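Local coordinates for phosphoserine aminotransferase (Bacillus alcalophilus, PDB 1W23), which catalyses, with pyridoxal 5'-phosphate as cofactor, the reversible transamination that converts 3-phosphohydroxypyruvate to phosphoserine in serine biosynthesis, and acts as a homodimer, at residues L198-V203 and S243-L247; K2-N8 and Q319-L324; N160-I164 and N185-M189; Q157-F161 and D176-L182. All blocks are in the same frame, centred on the assembly; numbering follows the deposited sequence. Where two conformers were deposited one is given.

Contact 1 (L198-V203 and S243-L247); sequences LGPSGV and SIYML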
# COMPACT_ATOMS: atom_id res chain seq x y z
N LEU A 198 2.06 -14.66 1.57
CA LEU A 198 1.43 -14.47 0.29
C LEU A 198 2.18 -13.60 -0.68
O LEU A 198 1.89 -13.66 -1.87
CB LEU A 198 0.04 -13.93 0.49
CG LEU A 198 -0.89 -14.78 1.35
CD1 LEU A 198 -2.25 -14.09 1.44
CD2 LEU A 198 -1.00 -16.19 0.79
N GLY A 199 3.12 -12.81 -0.22
CA GLY A 199 3.54 -11.82 -1.25
C GLY A 199 4.34 -10.78 -0.46
O GLY A 199 4.59 -10.89 0.73
N PRO A 200 4.64 -9.75 -1.12
CA PRO A 200 5.31 -8.63 -0.47
C PRO A 200 4.27 -7.76 0.26
O PRO A 200 3.11 -7.89 0.27
CB PRO A 200 6.06 -7.91 -1.60
CG PRO A 200 5.11 -8.07 -2.76
CD PRO A 200 4.68 -9.52 -2.61
N SER A 201 4.85 -6.84 1.01
CA SER A 201 4.04 -5.86 1.72
C SER A 201 3.37 -4.88 0.82
O SER A 201 3.81 -4.66 -0.31
CB SER A 201 4.96 -5.13 2.72
OG SER A 201 5.83 -4.30 2.00
N GLY A 202 2.32 -4.25 1.31
CA GLY A 202 1.59 -3.23 0.63
C GLY A 202 0.20 -3.61 0.19
O GLY A 202 -0.58 -2.76 -0.26
N VAL A 203 -0.16 -4.91 0.30
CA VAL A 203 -1.55 -5.33 0.13
C VAL A 203 -1.93 -6.23 1.30
O VAL A 203 -1.09 -6.98 1.84
CB VAL A 203 -1.78 -5.98 -1.24
CG1 VAL A 203 -1.03 -7.33 -1.37
CG2 VAL A 203 -3.29 -6.14 -1.54
N SER A 243 2.22 -5.06 -5.88
CA SER A 243 2.02 -6.02 -4.76
C SER A 243 1.00 -7.08 -5.14
O SER A 243 1.21 -8.28 -4.78
CB SER A 243 1.62 -5.30 -3.49
OG SER A 243 2.63 -4.45 -3.02
N ILE A 244 -0.08 -6.73 -5.79
CA ILE A 244 -1.09 -7.72 -6.19
C ILE A 244 -0.54 -8.64 -7.27
O ILE A 244 -0.79 -9.87 -7.26
CB ILE A 244 -2.41 -7.01 -6.59
CG1 ILE A 244 -3.05 -6.37 -5.36
CG2 ILE A 244 -3.35 -7.97 -7.29
CD1 ILE A 244 -4.08 -5.29 -5.64
N TYR A 245 0.25 -8.12 -8.20
CA TYR A 245 0.93 -8.96 -9.20
C TYR A 245 1.86 -9.93 -8.51
O TYR A 245 1.88 -11.14 -8.86
CB TYR A 245 1.69 -7.99 -10.16
CG TYR A 245 2.77 -8.68 -10.92
CD1 TYR A 245 2.52 -9.40 -12.09
CD2 TYR A 245 4.10 -8.64 -10.49
CE1 TYR A 245 3.55 -10.03 -12.78
CE2 TYR A 245 5.10 -9.29 -11.16
CZ TYR A 245 4.81 -9.99 -12.32
OH TYR A 245 5.85 -10.63 -12.95
N MET A 246 2.66 -9.49 -7.53
CA MET A 246 3.55 -10.43 -6.84
C MET A 246 2.76 -11.47 -6.07
O MET A 246 3.17 -12.65 -6.03
CB MET A 246 4.51 -9.66 -5.92
CG MET A 246 5.60 -8.93 -6.65
SD MET A 246 6.70 -9.96 -7.61
CE MET A 246 7.25 -11.17 -6.44
N LEU A 247 1.66 -11.09 -5.42
CA LEU A 247 0.77 -12.01 -4.77
C LEU A 247 0.29 -13.08 -5.78
O LEU A 247 0.33 -14.29 -5.48
CB LEU A 247 -0.42 -11.24 -4.17
CG LEU A 247 -1.62 -12.07 -3.67
CD1 LEU A 247 -1.34 -12.94 -2.54
CD2 LEU A 247 -2.77 -11.09 -3.39

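Contact 2 (K2-N8 and Q319-L324); sequences KQVFNFN and QGFVGL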
# COMPACT_ATOMS: atom_id res chain seq x y z
N LYS A 2 28.41 -15.91 -0.27
CA LYS A 2 28.24 -16.11 1.16
C LYS A 2 26.93 -16.87 1.38
O LYS A 2 26.00 -16.72 0.58
CB LYS A 2 28.18 -14.85 2.01
CG LYS A 2 26.86 -14.12 2.13
CD LYS A 2 26.96 -12.66 2.48
CE LYS A 2 26.76 -12.31 3.93
NZ LYS A 2 26.41 -13.32 5.00
N GLN A 3 26.86 -17.65 2.45
CA GLN A 3 25.59 -18.36 2.67
C GLN A 3 24.62 -17.42 3.34
O GLN A 3 25.03 -16.71 4.27
CB GLN A 3 25.89 -19.57 3.55
CG GLN A 3 26.23 -19.40 5.02
CD GLN A 3 26.53 -20.65 5.82
OE1 GLN A 3 26.74 -20.65 7.06
NE2 GLN A 3 26.62 -21.85 5.18
N VAL A 4 23.37 -17.37 2.93
CA VAL A 4 22.34 -16.55 3.59
C VAL A 4 21.10 -17.39 3.84
O VAL A 4 20.60 -18.04 2.93
CB VAL A 4 22.00 -15.32 2.72
CG1 VAL A 4 20.85 -14.56 3.34
CG2 VAL A 4 23.24 -14.47 2.60
N PHE A 5 20.60 -17.36 5.06
CA PHE A 5 19.39 -18.11 5.45
C PHE A 5 18.38 -17.09 5.96
O PHE A 5 18.60 -16.45 6.99
CB PHE A 5 19.72 -19.15 6.52
CG PHE A 5 20.88 -20.04 6.14
CD1 PHE A 5 22.12 -19.88 6.73
CD2 PHE A 5 20.70 -21.03 5.18
CE1 PHE A 5 23.20 -20.66 6.42
CE2 PHE A 5 21.78 -21.84 4.86
CZ PHE A 5 23.00 -21.64 5.47
N ASN A 6 17.27 -16.93 5.25
CA ASN A 6 16.32 -15.84 5.51
C ASN A 6 15.16 -16.30 6.40
O ASN A 6 14.16 -16.85 5.92
CB ASN A 6 15.80 -15.27 4.21
CG ASN A 6 14.92 -14.05 4.44
OD1 ASN A 6 14.71 -13.65 5.58
ND2 ASN A 6 14.40 -13.50 3.33
N PHE A 7 15.30 -16.04 7.69
CA PHE A 7 14.28 -16.30 8.71
C PHE A 7 13.57 -15.02 9.14
O PHE A 7 12.99 -14.96 10.23
CB PHE A 7 14.92 -17.00 9.92
CG PHE A 7 15.32 -18.43 9.67
CD1 PHE A 7 16.59 -18.79 9.28
CD2 PHE A 7 14.40 -19.47 9.82
CE1 PHE A 7 16.94 -20.10 9.08
CE2 PHE A 7 14.75 -20.79 9.63
CZ PHE A 7 16.03 -21.11 9.24
N ASN A 8 13.51 -14.03 8.27
CA ASN A 8 12.81 -12.79 8.59
C ASN A 8 11.33 -13.02 8.88
O ASN A 8 10.65 -13.85 8.24
CB ASN A 8 12.94 -11.79 7.41
CG ASN A 8 14.22 -11.00 7.46
OD1 ASN A 8 14.77 -10.75 8.54
ND2 ASN A 8 14.69 -10.56 6.31
N GLN A 319 27.22 -16.50 10.71
CA GLN A 319 27.04 -17.62 9.84
C GLN A 319 26.02 -17.41 8.73
O GLN A 319 25.78 -18.29 7.96
CB GLN A 319 26.71 -18.88 10.67
CG GLN A 319 27.84 -19.33 11.55
CD GLN A 319 28.98 -19.92 10.69
OE1 GLN A 319 28.73 -20.83 9.87
NE2 GLN A 319 30.19 -19.41 10.88
N GLY A 320 25.45 -16.19 8.61
CA GLY A 320 24.57 -15.87 7.48
C GLY A 320 23.12 -16.00 7.75
O GLY A 320 22.33 -15.76 6.83
N PHE A 321 22.72 -16.27 9.00
CA PHE A 321 21.30 -16.33 9.35
C PHE A 321 20.75 -14.90 9.57
O PHE A 321 21.36 -14.09 10.27
CB PHE A 321 21.08 -17.14 10.64
CG PHE A 321 21.43 -18.60 10.45
CD1 PHE A 321 22.72 -19.07 10.53
CD2 PHE A 321 20.42 -19.53 10.18
CE1 PHE A 321 23.02 -20.39 10.31
CE2 PHE A 321 20.72 -20.83 9.93
CZ PHE A 321 22.03 -21.27 10.00
N VAL A 322 19.60 -14.64 8.97
CA VAL A 322 18.96 -13.31 9.02
C VAL A 322 17.63 -13.44 9.73
O VAL A 322 16.82 -14.32 9.41
CB VAL A 322 18.74 -12.78 7.56
CG1 VAL A 322 18.02 -11.47 7.58
CG2 VAL A 322 20.09 -12.63 6.87
N GLY A 323 17.38 -12.55 10.67
CA GLY A 323 16.07 -12.42 11.28
C GLY A 323 15.75 -13.18 12.52
O GLY A 323 14.61 -13.17 12.96
N LEU A 324 16.73 -13.89 13.10
CA LEU A 324 16.43 -14.77 14.24
C LEU A 324 16.24 -14.06 15.56
O LEU A 324 15.79 -14.70 16.51
CB LEU A 324 17.56 -15.79 14.39
CG LEU A 324 17.65 -16.85 13.33
CD1 LEU A 324 18.87 -17.76 13.58
CD2 LEU A 324 16.42 -17.72 13.24
O HOH W 1 23.51 -12.94 5.89

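Contact 3 (N160-I164 and N185-M189); sequences NFPEI and NQFGM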
# COMPACT_ATOMS: atom_id res chain seq x y z
N ASN A 160 -7.19 -25.82 15.31
CA ASN A 160 -8.52 -25.90 14.67
C ASN A 160 -9.28 -24.70 15.21
O ASN A 160 -8.70 -23.92 16.02
CB ASN A 160 -9.20 -27.24 14.93
CG ASN A 160 -9.05 -27.61 16.39
OD1 ASN A 160 -9.46 -26.82 17.24
ND2 ASN A 160 -8.47 -28.77 16.68
N PHE A 161 -10.48 -24.49 14.76
CA PHE A 161 -11.20 -23.24 15.01
C PHE A 161 -12.53 -23.54 15.61
O PHE A 161 -13.19 -24.53 15.29
CB PHE A 161 -11.36 -22.46 13.69
CG PHE A 161 -10.01 -22.04 13.16
CD1 PHE A 161 -9.47 -22.61 12.04
CD2 PHE A 161 -9.27 -21.07 13.82
CE1 PHE A 161 -8.21 -22.21 11.60
CE2 PHE A 161 -8.02 -20.67 13.36
CZ PHE A 161 -7.49 -21.22 12.21
N PRO A 162 -13.00 -22.65 16.47
CA PRO A 162 -14.28 -22.93 17.12
C PRO A 162 -15.47 -22.76 16.21
O PRO A 162 -15.45 -21.97 15.26
CB PRO A 162 -14.24 -21.87 18.21
CG PRO A 162 -13.49 -20.71 17.65
CD PRO A 162 -12.38 -21.37 16.84
N GLU A 163 -16.53 -23.51 16.49
CA GLU A 163 -17.83 -23.40 15.86
C GLU A 163 -18.62 -22.39 16.66
O GLU A 163 -19.03 -22.67 17.79
CB GLU A 163 -18.56 -24.75 15.94
CG GLU A 163 -19.86 -24.75 15.17
CD GLU A 163 -20.26 -26.08 14.56
OE1 GLU A 163 -21.50 -26.25 14.46
OE2 GLU A 163 -19.39 -26.89 14.18
N ILE A 164 -18.85 -21.25 16.04
CA ILE A 164 -19.47 -20.02 16.56
C ILE A 164 -20.74 -19.82 15.77
O ILE A 164 -20.60 -19.83 14.53
CB ILE A 164 -18.43 -18.88 16.45
CG1 ILE A 164 -17.17 -19.29 17.27
CG2 ILE A 164 -18.75 -17.47 16.85
CD1 ILE A 164 -17.46 -19.51 18.73
N ASN A 185 -15.87 -21.43 5.49
CA ASN A 185 -17.22 -21.16 5.95
C ASN A 185 -17.37 -21.13 7.46
O ASN A 185 -18.46 -20.79 7.94
CB ASN A 185 -18.17 -22.09 5.25
CG ASN A 185 -18.12 -23.49 5.70
OD1 ASN A 185 -17.50 -23.85 6.68
ND2 ASN A 185 -18.86 -24.22 4.87
N GLN A 186 -16.33 -21.43 8.25
CA GLN A 186 -16.40 -21.18 9.69
C GLN A 186 -16.37 -19.71 10.02
O GLN A 186 -16.64 -19.33 11.20
CB GLN A 186 -15.23 -21.90 10.41
CG GLN A 186 -15.27 -23.40 10.40
CD GLN A 186 -14.26 -24.08 11.34
OE1 GLN A 186 -13.08 -24.23 11.06
NE2 GLN A 186 -14.72 -24.49 12.52
N PHE A 187 -15.97 -18.84 9.08
CA PHE A 187 -15.65 -17.44 9.34
C PHE A 187 -16.59 -16.49 8.63
O PHE A 187 -16.98 -16.73 7.48
CB PHE A 187 -14.22 -17.14 8.83
CG PHE A 187 -13.19 -17.98 9.59
CD1 PHE A 187 -12.81 -19.23 9.14
CD2 PHE A 187 -12.61 -17.53 10.76
CE1 PHE A 187 -11.90 -20.00 9.86
CE2 PHE A 187 -11.74 -18.28 11.48
CZ PHE A 187 -11.37 -19.54 11.04
N GLY A 188 -16.85 -15.37 9.26
CA GLY A 188 -17.44 -14.24 8.58
C GLY A 188 -16.46 -13.39 7.81
O GLY A 188 -16.79 -12.79 6.78
N MET A 189 -15.23 -13.32 8.34
CA MET A 189 -14.17 -12.54 7.70
C MET A 189 -12.83 -13.08 8.13
O MET A 189 -12.63 -13.41 9.33
CB MET A 189 -14.35 -11.07 8.06
CG MET A 189 -13.33 -10.18 7.39
SD MET A 189 -13.61 -8.43 7.68
CE MET A 189 -12.01 -8.11 8.46
O HOH W 2 -11.47 -26.04 12.46
O HOH W 3 -17.31 -20.88 13.47

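Contact 4 (Q157-F161 and D176-L182); sequences QYQNF and DILSRPL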
# COMPACT_ATOMS: atom_id res chain seq x y z
N GLN A 157 -0.24 -21.21 17.89
CA GLN A 157 -1.15 -21.27 16.75
C GLN A 157 -2.34 -22.14 17.08
O GLN A 157 -2.20 -23.21 17.70
CB GLN A 157 -0.37 -21.87 15.56
CG GLN A 157 -1.09 -21.96 14.25
CD GLN A 157 -0.24 -22.57 13.16
OE1 GLN A 157 0.71 -23.34 13.43
NE2 GLN A 157 -0.55 -22.22 11.88
N TYR A 158 -3.51 -21.71 16.63
CA TYR A 158 -4.72 -22.52 16.67
C TYR A 158 -4.52 -23.80 15.86
O TYR A 158 -4.11 -23.75 14.70
CB TYR A 158 -5.91 -21.75 16.13
CG TYR A 158 -6.52 -20.73 17.07
CD1 TYR A 158 -5.87 -19.55 17.40
CD2 TYR A 158 -7.79 -20.93 17.62
CE1 TYR A 158 -6.44 -18.61 18.25
CE2 TYR A 158 -8.35 -20.01 18.46
CZ TYR A 158 -7.69 -18.85 18.79
OH TYR A 158 -8.29 -17.94 19.65
N GLN A 159 -4.91 -24.94 16.45
CA GLN A 159 -4.87 -26.22 15.74
C GLN A 159 -6.12 -26.43 14.93
O GLN A 159 -6.06 -27.22 13.96
CB GLN A 159 -4.75 -27.39 16.75
CG GLN A 159 -3.50 -27.23 17.59
CD GLN A 159 -2.27 -27.08 16.71
OE1 GLN A 159 -1.96 -28.06 15.98
NE2 GLN A 159 -1.62 -25.92 16.72
N ASN A 160 -7.19 -25.82 15.31
CA ASN A 160 -8.52 -25.90 14.67
C ASN A 160 -9.28 -24.70 15.21
O ASN A 160 -8.70 -23.92 16.02
CB ASN A 160 -9.20 -27.24 14.93
CG ASN A 160 -9.05 -27.61 16.39
OD1 ASN A 160 -9.46 -26.82 17.24
ND2 ASN A 160 -8.47 -28.77 16.68
N PHE A 161 -10.48 -24.49 14.76
CA PHE A 161 -11.20 -23.24 15.01
C PHE A 161 -12.53 -23.54 15.61
O PHE A 161 -13.19 -24.53 15.29
CB PHE A 161 -11.36 -22.46 13.69
CG PHE A 161 -10.01 -22.04 13.16
CD1 PHE A 161 -9.47 -22.61 12.04
CD2 PHE A 161 -9.27 -21.07 13.82
CE1 PHE A 161 -8.21 -22.21 11.60
CE2 PHE A 161 -8.02 -20.67 13.36
CZ PHE A 161 -7.49 -21.22 12.21
N ASP A 176 -0.30 -17.06 9.21
CA ASP A 176 -0.47 -18.44 8.78
C ASP A 176 -1.48 -18.65 7.67
O ASP A 176 -1.72 -19.81 7.29
CB ASP A 176 -0.77 -19.40 9.94
CG ASP A 176 -2.18 -19.30 10.51
OD1 ASP A 176 -2.91 -18.35 10.08
OD2 ASP A 176 -2.51 -20.14 11.38
N ILE A 177 -1.99 -17.62 7.03
CA ILE A 177 -2.95 -17.85 5.93
C ILE A 177 -2.29 -18.66 4.81
O ILE A 177 -1.17 -18.42 4.39
CB ILE A 177 -3.48 -16.52 5.38
CG1 ILE A 177 -4.62 -16.72 4.41
CG2 ILE A 177 -2.35 -15.62 4.83
CD1 ILE A 177 -5.44 -15.49 4.08
N LEU A 178 -3.04 -19.63 4.31
CA LEU A 178 -2.60 -20.48 3.18
C LEU A 178 -1.29 -21.19 3.44
O LEU A 178 -0.52 -21.51 2.56
CB LEU A 178 -2.60 -19.69 1.86
CG LEU A 178 -2.55 -20.46 0.56
CD1 LEU A 178 -3.26 -21.77 0.54
CD2 LEU A 178 -3.01 -19.54 -0.59
N SER A 179 -1.14 -21.61 4.73
CA SER A 179 -0.09 -22.55 5.13
C SER A 179 -0.61 -23.98 5.29
O SER A 179 0.18 -24.88 5.59
CB SER A 179 0.54 -22.10 6.44
OG SER A 179 -0.40 -22.10 7.50
N ARG A 180 -1.91 -24.14 5.11
CA ARG A 180 -2.64 -25.38 5.35
C ARG A 180 -4.04 -25.21 4.83
O ARG A 180 -4.50 -24.08 4.63
CB ARG A 180 -2.64 -25.74 6.85
CG ARG A 180 -3.13 -24.60 7.74
CD ARG A 180 -2.92 -24.92 9.22
NE ARG A 180 -3.37 -23.75 10.00
CZ ARG A 180 -3.57 -23.77 11.32
NH1 ARG A 180 -3.34 -24.87 12.06
NH2 ARG A 180 -4.04 -22.66 11.93
N PRO A 181 -4.79 -26.31 4.67
CA PRO A 181 -6.20 -26.15 4.30
C PRO A 181 -6.99 -25.41 5.37
O PRO A 181 -6.65 -25.47 6.55
CB PRO A 181 -6.69 -27.61 4.12
CG PRO A 181 -5.42 -28.37 3.80
CD PRO A 181 -4.39 -27.71 4.73
N LEU A 182 -8.07 -24.78 4.94
CA LEU A 182 -8.94 -24.01 5.81
C LEU A 182 -10.39 -24.22 5.41
O LEU A 182 -10.66 -24.12 4.23
CB LEU A 182 -8.50 -22.55 5.63
CG LEU A 182 -9.15 -21.47 6.44
CD1 LEU A 182 -8.99 -21.66 7.91
CD2 LEU A 182 -8.56 -20.09 6.06
O HOH W 4 0.74 -23.50 9.59

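Contact 1 (L198-V203 and S243-L247)
Pro200 sets its ring against the first turns of the helix at Met246: CD lies 3.3 Å from Met246 CB, a tight fit for two carbons, and the two side chains cross at about a right angle. The compact, ring-closed proline, puckered at CG, presents CG and CD to the helix and limits the flexibility of the loop. One residue back the chain is closest to the helix, with the CA atoms of Gly199 and Leu247 4.5 Å apart, and glycine, with no side chain, allows this close approach. Leu247 extends toward Leu198: with CG anti to the backbone N (chi1 169°), its CD1 fits against Leu198 CB at 3.5 Å and also touches Leu198 O. That carbonyl oxygen is buried without a hydrogen-bond partner and receives a CA-H contact from Leu247 CA, 3.5 Å away. Further on, Ser243 is small enough to enter the hollow beside Gly202, and its OG donates to Ser201 O at 3.0 Å. Val203 completes the fit, CG1 resting on Ser243 CB and CG2 meeting Ile244 CG1 at 3.8 Å. The loop follows Lys196, the cofactor-attachment lysine, not bonded to it here, and runs into strand 204-209; the contact packs it on helix 241-256. Strand 67-72 adds Phe71 beside Val203, Ile244 and Leu247, helix 16-24 packs on Met246, and Met37 of the second subunit touches Pro200 and Met246.

Contact 2 (K2-N8 and Q319-L324)
Phe5 and Phe321 face the same side of a short parallel pair of strands, their rings 4.5 Å apart between centroids and inclined at 31°. The strands are joined by alternating backbone bonds: Phe5 N to Gly320 O, Val322 N to Phe5 O, and Phe7 N to Val322 O, each 2.9 Å. Followed outward, the Phe5 side chain meets Phe321 almost all the way. CB touches Phe321 CD2 at 3.7 Å; CG approaches Phe321 CE2; CD1 sits above the centre of the Phe321 ring, 3.6 Å from CZ; and CE1 keeps to CZ while passing the carbonyl O of Gln319. A chi1 of -52°, which sets CG anti to the carbonyl carbon, leans the ring over its neighbour. Phe7 comes to the edge of the Phe321 ring with CE1, 3.7 Å from CD2, and its CB meets Leu324 CD2, so Phe7 and Leu324 continue the apolar cluster begun by Phe5 and Phe321. On the face bearing Asn6 and Val322, Asn6 OD1 accepts from Asn8 N at 3.0 Å, an Asx turn that bends the chain where the strand ends. Gly320, closing helix 306-318 in a Schellman motif, has the positive phi that glycine readily adopts, and its bare CA comes close to Gln3 O in a CA-H...O contact. The aromatic face packs on helix 343-359 through Ala345, Ala348 and Leu349, and on helix 306-318 through Ala316; on the other face, Met34 of the second subunit touches Asn6 and Val322, while Asn8 ND2 hydrogen-bonds to Glu38 O of the second subunit.

Contact 3 (N160-I164 and N185-M189)
Phe161 and Gln186 meet where an extended loop passes a short 3-10 turn, with backbones well apart: the closest CA pair, Glu163 and Gln186, is 6.7 Å. Side chains and water therefore make the connection. Phe187 turns its ring edge to the face of Phe161 in a T-shaped pair, planes at 76°, with CZ 3.5 Å from Phe161 CG and displaced toward the rim. Gln186 is long enough to cross to the opposite backbone. Its chain runs out extended beyond CG (chi2 -169°), and NE2 donates to Phe161 O at 3.2 Å, a bent bond of 140° approaching from above the carbonyl plane. OE1, near the edge of the Phe161 ring, takes a hydrogen from a water that accepts from Phe161 N at 2.9 Å. One amide thus serves both the N-H and the C=O of the same residue. A second water donates to Pro162 O and to Gln186 O, both at 2.8 Å, and accepts from Ile164 N. Joining the loops before and after strand 169-172 of the mixed sheet, the contact combines an aromatic pair with a polar part in which glutamine and two waters satisfy peptide groups of Phe161, Pro162, Ile164 and Gln186.

Contact 4 (Q157-F161 and D176-L182)
The Arg180 guanidinium carries the Gln157 amide on one face, NE2 lying 3.4 Å from CZ and over the centre, with the two planes 34° apart. At its edge, in plane, sits Tyr158 O, gripped end-on by NH1 and NH2, each at 3.0 Å. Arginine suits this place because one rigid, flat group can give two hydrogens to a single carbonyl oxygen. Its chain extends straight from CG to NE toward the other loop. NH2 also forms a salt bridge with Asp176 OD2 (3.0 Å), which probably favours the carboxylate form of Asp176. That same oxygen accepts from Gln157 NE2 at 2.9 Å, nearly straight at 169° and on its anti lone pair; Asp176 OD1 is hydrogen-bonded to Ser149 OG. The Asp176 side chain lies about 8 Å from the bound pyridoxal phosphate. A water joins Gln157 NE2 to Ser179 OG. Ser179 closes the type II turn that starts at Asp176, its OG donating to Asp176 O at 2.7 Å. Phe161 CZ touches Arg180 NH2, and CE1 meets Leu182 CD1 at 3.8 Å. Helix 259-279 packs on Arg180 through Ala264, helix 44-61 on Leu178 and Leu182, and strand 189-193 on Ile177 and Leu182.

Overall arrangement
From the N terminus, contact 2 opens first and closes last, pairing the start of the chain with 319-324 and enclosing the other three in one long loop. Contacts 4 and 3 open next from overlapping segments, 157-161 and 160-164, that share Asn160 and Phe161; the loop of contact 4 closes at 176-182 and that of contact 3 at 185-189, so both bind the loops flanking strand 169-172 of the large mixed sheet. They touch through Leu182 and Phe187. Contact 1 follows in series, tying the loop before strand 204-209 to helix 241-256, and meets contact 4 where Leu198 packs on Ile177 and Leu178. Contacts 1 and 2 both reach the second subunit.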